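Local coordinates for uncharacterized protein (Bacteroides eggerthii DSM 20697, PDB 4ECO), which is of unknown function but, as a leucine-rich repeat protein, probably binds other proteins along its curved solenoid, at residues A[486-491]-A[512-517]; A[506-511]-A[532-537]. All blocks are in the same frame, centred on the assembly; numbering follows the deposited sequence.

Contact 1 (A[486-491]-A[512-517])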
ATOM      1  N   ASN A 486      -0.222   1.429  29.484  1.00 51.38           N
ATOM      2  CA  ASN A 486      -0.642   0.426  28.517  1.00 49.54           C
ATOM      3  C   ASN A 486       0.353  -0.709  28.210  1.00 52.41           C
ATOM      4  O   ASN A 486       0.056  -1.498  27.311  1.00 50.61           O
ATOM      5  CB  ASN A 486      -0.950   1.139  27.193  1.00 50.15           C
ATOM      6  CG  ASN A 486      -2.260   1.878  27.194  1.00 65.48           C
ATOM      7  OD1 ASN A 486      -3.273   1.407  27.721  1.00 65.94           O
ATOM      8  ND2 ASN A 486      -2.292   3.021  26.539  1.00 52.64           N
ATOM      9  N   THR A 487       1.470  -0.853  28.947  1.00 49.85           N
ATOM     10  CA  THR A 487       2.431  -1.935  28.661  1.00 48.88           C
ATOM     11  C   THR A 487       1.800  -3.344  28.826  1.00 52.76           C
ATOM     12  O   THR A 487       2.306  -4.299  28.237  1.00 52.42           O
ATOM     13  CB  THR A 487       3.698  -1.818  29.507  1.00 57.43           C
ATOM     14  OG1 THR A 487       3.338  -1.493  30.838  1.00 66.40           O
ATOM     15  CG2 THR A 487       4.628  -0.760  29.000  1.00 59.27           C
ATOM     16  N   TYR A 488       0.674  -3.454  29.546  1.00 50.00           N
ATOM     17  CA  TYR A 488      -0.042  -4.713  29.761  1.00 49.99           C
ATOM     18  C   TYR A 488      -0.603  -5.240  28.432  1.00 51.67           C
ATOM     19  O   TYR A 488      -0.848  -6.440  28.318  1.00 52.61           O
ATOM     20  CB  TYR A 488      -1.172  -4.541  30.807  1.00 53.27           C
ATOM     21  CG  TYR A 488      -2.381  -3.762  30.317  1.00 55.78           C
ATOM     22  CD1 TYR A 488      -2.408  -2.371  30.363  1.00 57.88           C
ATOM     23  CD2 TYR A 488      -3.502  -4.418  29.816  1.00 56.62           C
ATOM     24  CE1 TYR A 488      -3.503  -1.654  29.887  1.00 58.68           C
ATOM     25  CE2 TYR A 488      -4.606  -3.710  29.341  1.00 57.90           C
ATOM     26  CZ  TYR A 488      -4.603  -2.329  29.382  1.00 65.99           C
ATOM     27  OH  TYR A 488      -5.684  -1.636  28.898  1.00 67.79           O
ATOM     28  N   LEU A 489      -0.784  -4.350  27.435  1.00 44.72           N
ATOM     29  CA  LEU A 489      -1.262  -4.673  26.082  1.00 42.91           C
ATOM     30  C   LEU A 489      -0.235  -5.387  25.204  1.00 44.25           C
ATOM     31  O   LEU A 489      -0.635  -6.023  24.237  1.00 44.76           O
ATOM     32  CB  LEU A 489      -1.683  -3.394  25.335  1.00 42.94           C
ATOM     33  CG  LEU A 489      -2.864  -2.599  25.886  1.00 48.02           C
ATOM     34  CD1 LEU A 489      -2.925  -1.252  25.244  1.00 48.44           C
ATOM     35  CD2 LEU A 489      -4.177  -3.327  25.652  1.00 46.46           C
ATOM     36  N   LEU A 490       1.072  -5.243  25.487  1.00 38.99           N
ATOM     37  CA  LEU A 490       2.147  -5.811  24.668  1.00 36.57           C
ATOM     38  C   LEU A 490       2.140  -7.338  24.721  1.00 40.53           C
ATOM     39  O   LEU A 490       2.525  -7.932  25.736  1.00 40.94           O
ATOM     40  CB  LEU A 490       3.519  -5.258  25.119  1.00 35.81           C
ATOM     41  CG  LEU A 490       4.692  -5.498  24.160  1.00 37.12           C
ATOM     42  CD1 LEU A 490       4.503  -4.716  22.852  1.00 36.23           C
ATOM     43  CD2 LEU A 490       5.993  -5.113  24.817  1.00 34.68           C
ATOM     44  N   THR A 491       1.724  -7.963  23.615  1.00 36.58           N
ATOM     45  CA  THR A 491       1.625  -9.421  23.512  1.00 37.11           C
ATOM     46  C   THR A 491       2.635 -10.019  22.483  1.00 41.37           C
ATOM     47  O   THR A 491       2.823 -11.234  22.487  1.00 41.02           O
ATOM     48  CB  THR A 491       0.182  -9.839  23.171  1.00 44.18           C
ATOM     49  OG1 THR A 491      -0.201  -9.260  21.918  1.00 41.71           O
ATOM     50  CG2 THR A 491      -0.818  -9.442  24.275  1.00 41.08           C
ATOM     51  N   LEU A 512       4.609  -7.327  31.869  1.00 45.07           N
ATOM     52  CA  LEU A 512       4.054  -7.954  30.652  1.00 41.67           C
ATOM     53  C   LEU A 512       3.148  -9.165  30.999  1.00 47.34           C
ATOM     54  O   LEU A 512       3.507 -10.312  30.684  1.00 47.52           O
ATOM     55  CB  LEU A 512       5.200  -8.425  29.726  1.00 39.49           C
ATOM     56  CG  LEU A 512       6.171  -7.417  29.164  1.00 41.14           C
ATOM     57  CD1 LEU A 512       7.149  -8.107  28.260  1.00 39.25           C
ATOM     58  CD2 LEU A 512       5.458  -6.309  28.417  1.00 39.95           C
ATOM     59  N   PRO A 513       1.987  -8.962  31.669  1.00 45.39           N
ATOM     60  CA  PRO A 513       1.169 -10.120  32.086  1.00 45.76           C
ATOM     61  C   PRO A 513       0.494 -10.900  30.962  1.00 50.09           C
ATOM     62  O   PRO A 513       0.027 -12.008  31.222  1.00 51.04           O
ATOM     63  CB  PRO A 513       0.083  -9.482  32.957  1.00 48.02           C
ATOM     64  CG  PRO A 513       0.006  -8.088  32.511  1.00 51.42           C
ATOM     65  CD  PRO A 513       1.395  -7.704  32.167  1.00 46.72           C
ATOM     66  N   TYR A 514       0.416 -10.337  29.748  1.00 46.71           N
ATOM     67  CA  TYR A 514      -0.303 -10.980  28.661  1.00 46.35           C
ATOM     68  C   TYR A 514       0.591 -11.317  27.447  1.00 48.88           C
ATOM     69  O   TYR A 514       0.054 -11.604  26.374  1.00 47.38           O
ATOM     70  CB  TYR A 514      -1.470 -10.080  28.231  1.00 48.31           C
ATOM     71  CG  TYR A 514      -2.440  -9.859  29.364  1.00 52.40           C
ATOM     72  CD1 TYR A 514      -3.271 -10.885  29.806  1.00 55.49           C
ATOM     73  CD2 TYR A 514      -2.486  -8.647  30.037  1.00 53.97           C
ATOM     74  CE1 TYR A 514      -4.142 -10.697  30.875  1.00 58.02           C
ATOM     75  CE2 TYR A 514      -3.348  -8.449  31.109  1.00 56.18           C
ATOM     76  CZ  TYR A 514      -4.181  -9.475  31.525  1.00 66.63           C
ATOM     77  OH  TYR A 514      -5.026  -9.285  32.597  1.00 72.66           O
ATOM     78  N   LEU A 515       1.934 -11.387  27.638  1.00 44.28           N
ATOM     79  CA  LEU A 515       2.861 -11.719  26.562  1.00 42.33           C
ATOM     80  C   LEU A 515       2.474 -13.057  25.895  1.00 44.82           C
ATOM     81  O   LEU A 515       2.184 -14.017  26.600  1.00 43.99           O
ATOM     82  CB  LEU A 515       4.300 -11.775  27.085  1.00 42.18           C
ATOM     83  CG  LEU A 515       5.390 -11.999  26.010  1.00 44.66           C
ATOM     84  CD1 LEU A 515       5.453 -10.845  25.035  1.00 42.98           C
ATOM     85  CD2 LEU A 515       6.743 -12.273  26.651  1.00 46.00           C
ATOM     86  N   VAL A 516       2.434 -13.100  24.544  1.00 40.10           N
ATOM     87  CA  VAL A 516       2.031 -14.309  23.821  1.00 39.56           C
ATOM     88  C   VAL A 516       3.243 -14.874  23.045  1.00 43.50           C
ATOM     89  O   VAL A 516       3.505 -16.080  23.098  1.00 43.55           O
ATOM     90  CB  VAL A 516       0.800 -14.028  22.906  1.00 42.32           C
ATOM     91  CG1 VAL A 516       0.550 -15.152  21.920  1.00 41.62           C
ATOM     92  CG2 VAL A 516      -0.452 -13.797  23.742  1.00 42.42           C
ATOM     93  N   GLY A 517       3.966 -14.000  22.354  1.00 39.17           N
ATOM     94  CA  GLY A 517       5.113 -14.391  21.549  1.00 37.78           C
ATOM     95  C   GLY A 517       6.314 -13.494  21.683  1.00 40.05           C
ATOM     96  O   GLY A 517       6.201 -12.272  21.720  1.00 39.14           O
TER
HETATM   97  O   HOH W   1       1.575  -7.759  28.446  1.00 41.60           O
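Thr491 O takes two backbone amides from 512-517, bonding Val516 N at 2.8 Å and Gly517 N at 3.0 Å. The two donors come from different directions: Gly517 N lies nearly in line with the carbonyl, Val516 N well off that line, with a C=O...N angle of 130°. A water molecule bridges the neighbouring polar atoms, donating its two hydrogens to Tyr488 O and Leu490 O and accepting from Tyr514 N, 3.1 Å away. The hydroxyl of Thr491, set between the backbone N and the carbonyl carbon (chi1 60°), reaches Ser460 O, one coil back, while the methyl CG2, anti to the carbonyl carbon, lies against Tyr514 O. Beneath the polar layer Leu490 and Leu512 run side by side, their CD2 atoms 3.8 Å apart, as suits branched apolar chains in a core; Leu490 also rests on Phe453 of helix 451-454. On the outer side Pro513 CG packs on Tyr488 CB, and the Tyr514 ring turns its edge to Tyr488 O, with CD2 at 3.2 Å. Loops stacked one repeat apart and leading into parallel strands, with leucines turned inward, are typical of the leucine-rich repeat solenoid.

Contact 2 (A[506-511]-A[532-537])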
ATOM      1  N   ASP A 506      11.741  -6.787  33.487  1.00 47.25           N
ATOM      2  CA  ASP A 506      10.722  -6.087  32.722  1.00 46.85           C
ATOM      3  C   ASP A 506       9.919  -7.063  31.892  1.00 51.21           C
ATOM      4  O   ASP A 506       8.867  -6.692  31.389  1.00 51.67           O
ATOM      5  CB  ASP A 506      11.363  -5.044  31.771  1.00 48.38           C
ATOM      6  CG  ASP A 506      11.862  -3.748  32.375  1.00 57.79           C
ATOM      7  OD1 ASP A 506      11.801  -3.605  33.626  1.00 60.75           O
ATOM      8  OD2 ASP A 506      12.316  -2.870  31.603  1.00 52.82           O
ATOM      9  N   PHE A 507      10.441  -8.279  31.659  1.00 47.17           N
ATOM     10  CA  PHE A 507       9.773  -9.253  30.800  1.00 46.23           C
ATOM     11  C   PHE A 507       8.901 -10.253  31.617  1.00 52.66           C
ATOM     12  O   PHE A 507       8.082 -10.973  31.040  1.00 52.87           O
ATOM     13  CB  PHE A 507      10.817  -9.965  29.953  1.00 47.39           C
ATOM     14  CG  PHE A 507      11.389  -9.040  28.893  1.00 49.17           C
ATOM     15  CD1 PHE A 507      12.504  -8.249  29.162  1.00 52.34           C
ATOM     16  CD2 PHE A 507      10.805  -8.955  27.628  1.00 50.79           C
ATOM     17  CE1 PHE A 507      13.017  -7.392  28.188  1.00 53.45           C
ATOM     18  CE2 PHE A 507      11.331  -8.106  26.650  1.00 52.85           C
ATOM     19  CZ  PHE A 507      12.423  -7.324  26.939  1.00 51.24           C
ATOM     20  N   ARG A 508       9.003 -10.215  32.953  1.00 49.46           N
ATOM     21  CA  ARG A 508       8.198 -11.043  33.844  1.00 49.52           C
ATOM     22  C   ARG A 508       6.729 -10.554  33.818  1.00 53.28           C
ATOM     23  O   ARG A 508       6.457  -9.432  33.380  1.00 54.01           O
ATOM     24  CB  ARG A 508       8.793 -11.021  35.264  1.00 50.92           C
ATOM     25  CG  ARG A 508      10.239 -11.526  35.279  1.00 59.07           C
ATOM     26  CD  ARG A 508      10.882 -11.568  36.651  1.00 59.18           C
ATOM     27  NE  ARG A 508      10.164 -12.407  37.615  1.00 68.14           N
ATOM     28  CZ  ARG A 508      10.197 -13.739  37.632  1.00 84.00           C
ATOM     29  NH1 ARG A 508      10.865 -14.410  36.695  1.00 70.81           N
ATOM     30  NH2 ARG A 508       9.534 -14.412  38.564  1.00 68.93           N
ATOM     31  N   ALA A 509       5.787 -11.404  34.256  1.00 48.82           N
ATOM     32  CA  ALA A 509       4.344 -11.137  34.243  1.00 47.91           C
ATOM     33  C   ALA A 509       3.942  -9.871  35.058  1.00 54.84           C
ATOM     34  O   ALA A 509       2.809  -9.382  34.931  1.00 55.99           O
ATOM     35  CB  ALA A 509       3.618 -12.342  34.782  1.00 48.14           C
ATOM     36  N   THR A 510       4.877  -9.330  35.871  1.00 49.85           N
ATOM     37  CA  THR A 510       4.650  -8.133  36.679  1.00 49.83           C
ATOM     38  C   THR A 510       4.487  -6.872  35.805  1.00 53.76           C
ATOM     39  O   THR A 510       3.863  -5.898  36.228  1.00 53.17           O
ATOM     40  CB  THR A 510       5.805  -7.931  37.657  1.00 55.38           C
ATOM     41  OG1 THR A 510       7.037  -7.717  36.933  1.00 58.26           O
ATOM     42  CG2 THR A 510       5.925  -9.057  38.652  1.00 49.23           C
ATOM     43  N   THR A 511       5.074  -6.873  34.605  1.00 50.94           N
ATOM     44  CA  THR A 511       5.000  -5.705  33.732  1.00 51.25           C
ATOM     45  C   THR A 511       4.286  -6.109  32.406  1.00 51.60           C
ATOM     46  O   THR A 511       3.423  -5.356  31.933  1.00 50.31           O
ATOM     47  CB  THR A 511       6.408  -5.099  33.518  1.00 63.80           C
ATOM     48  OG1 THR A 511       7.097  -5.918  32.604  1.00 73.02           O
ATOM     49  CG2 THR A 511       7.240  -4.995  34.821  1.00 59.55           C
ATOM     50  N   PRO A 532      11.003 -13.766  30.195  1.00 48.22           N
ATOM     51  CA  PRO A 532       9.714 -13.825  29.472  1.00 47.54           C
ATOM     52  C   PRO A 532       8.927 -15.130  29.708  1.00 50.84           C
ATOM     53  O   PRO A 532       7.747 -15.193  29.339  1.00 52.50           O
ATOM     54  CB  PRO A 532      10.123 -13.699  27.988  1.00 48.36           C
ATOM     55  CG  PRO A 532      11.501 -13.130  28.000  1.00 51.99           C
ATOM     56  CD  PRO A 532      12.130 -13.694  29.238  1.00 48.92           C
ATOM     57  N   LEU A 533       9.538 -16.138  30.359  1.00 44.84           N
ATOM     58  CA  LEU A 533       8.876 -17.425  30.642  1.00 42.97           C
ATOM     59  C   LEU A 533       7.941 -17.349  31.862  1.00 49.74           C
ATOM     60  O   LEU A 533       7.197 -18.291  32.097  1.00 48.56           O
ATOM     61  CB  LEU A 533       9.904 -18.557  30.847  1.00 41.17           C
ATOM     62  CG  LEU A 533      10.904 -18.733  29.714  1.00 41.14           C
ATOM     63  CD1 LEU A 533      11.934 -19.790  30.060  1.00 41.15           C
ATOM     64  CD2 LEU A 533      10.207 -19.012  28.399  1.00 36.38           C
ATOM     65  N   ASN A 534       7.938 -16.215  32.592  1.00 51.21           N
ATOM     66  CA  ASN A 534       7.110 -15.962  33.790  1.00 53.22           C
ATOM     67  C   ASN A 534       5.626 -15.776  33.417  1.00 57.44           C
ATOM     68  O   ASN A 534       4.746 -15.946  34.256  1.00 58.60           O
ATOM     69  CB  ASN A 534       7.632 -14.711  34.523  1.00 58.00           C
ATOM     70  CG  ASN A 534       7.101 -14.520  35.923  1.00 76.51           C
ATOM     71  OD1 ASN A 534       6.570 -13.457  36.278  1.00 70.04           O
ATOM     72  ND2 ASN A 534       7.247 -15.538  36.759  1.00 65.85           N
ATOM     73  N   SER A 535       5.354 -15.441  32.159  1.00 53.56           N
ATOM     74  CA  SER A 535       4.013 -15.246  31.635  1.00 52.72           C
ATOM     75  C   SER A 535       3.215 -16.561  31.625  1.00 57.67           C
ATOM     76  O   SER A 535       3.734 -17.625  31.232  1.00 57.99           O
ATOM     77  CB  SER A 535       4.091 -14.674  30.226  1.00 54.05           C
ATOM     78  OG  SER A 535       2.819 -14.704  29.603  1.00 62.81           O
ATOM     79  N   SER A 536       1.939 -16.467  32.041  1.00 52.13           N
ATOM     80  CA  SER A 536       1.025 -17.597  32.015  1.00 50.84           C
ATOM     81  C   SER A 536       0.331 -17.696  30.652  1.00 52.34           C
ATOM     82  O   SER A 536      -0.332 -18.691  30.388  1.00 52.82           O
ATOM     83  CB  SER A 536      -0.010 -17.459  33.125  1.00 55.66           C
ATOM     84  OG  SER A 536      -0.954 -16.446  32.825  1.00 69.19           O
ATOM     85  N   THR A 537       0.480 -16.662  29.790  1.00 46.60           N
ATOM     86  CA  THR A 537      -0.173 -16.555  28.470  1.00 44.63           C
ATOM     87  C   THR A 537       0.755 -16.875  27.281  1.00 45.91           C
ATOM     88  O   THR A 537       0.248 -17.116  26.180  1.00 44.56           O
ATOM     89  CB  THR A 537      -0.733 -15.141  28.274  1.00 48.53           C
ATOM     90  OG1 THR A 537       0.302 -14.209  28.555  1.00 51.54           O
ATOM     91  CG2 THR A 537      -1.906 -14.849  29.171  1.00 44.51           C
TER
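In the leucine-rich repeat solenoid, the loops that return toward the strands stack coil on coil, and here Phe507 meets Pro532 in the core while Arg508 and Ala509 meet Asn534 nearer the surface. Phe507 CB lies 3.8 Å from Pro532 CG, and the two side chains cross at a slant. With CG beside its own backbone N (chi1 -71°), the phenylalanine sends its ring away from Pro532 and inward to Leu512 and Ile518, filling the interior with a large flat group; the compact proline ring fits against its stem and reaches Ile518 as well. These apolar contacts join the loop before strand 517-519 to the one before strand 540-542, each leading into one of the parallel strands that line the concave side of such repeats. Asn534 supplies the polar link. Its OD1 accepts from Ala509 N at 3.0 Å, the donor lying in the carbonyl plane on a lone pair. Asparagine suits this place because CG, held anti to the backbone N (chi1 -166°), carries the amide across to the neighbouring coil, and the small Ala509 lets it come close. Arg508 bends at chi3 to lay its guanidinium over the same amide, Asn534 CG 3.5 Å above the centre of the guanidinium plane and the two planes 26° apart. NH2 and ND2 are both donors, so this is stacking and no hydrogen bond. An alanine in place of Arg508 would probably leave that amide face without its flat cover and Asn534 freer to turn from Ala509 N. Farther along, Ser535 OG accepts from Thr537 N at 3.1 Å in an ST turn.

In the fold
From the N terminus the chain passes 486-491, runs through strand 492-494 to 506-511, continues into 512-517 and strand 517-519, and reaches 532-537 before strand 540-542. Contact 1 closes the first loop and contact 2 the second, each with 20 residues between its segments. The two cross, since 506-511 begins the second loop before 512-517 ends the first. Their centres are about 8 Å apart, and Leu515 O joins them by probable hydrogen bonds to Ser535 OG and Thr537 OG1. Three successive coils are thus tied together, the middle one shared, on the approach to strands 492-494, 517-519 and 540-542.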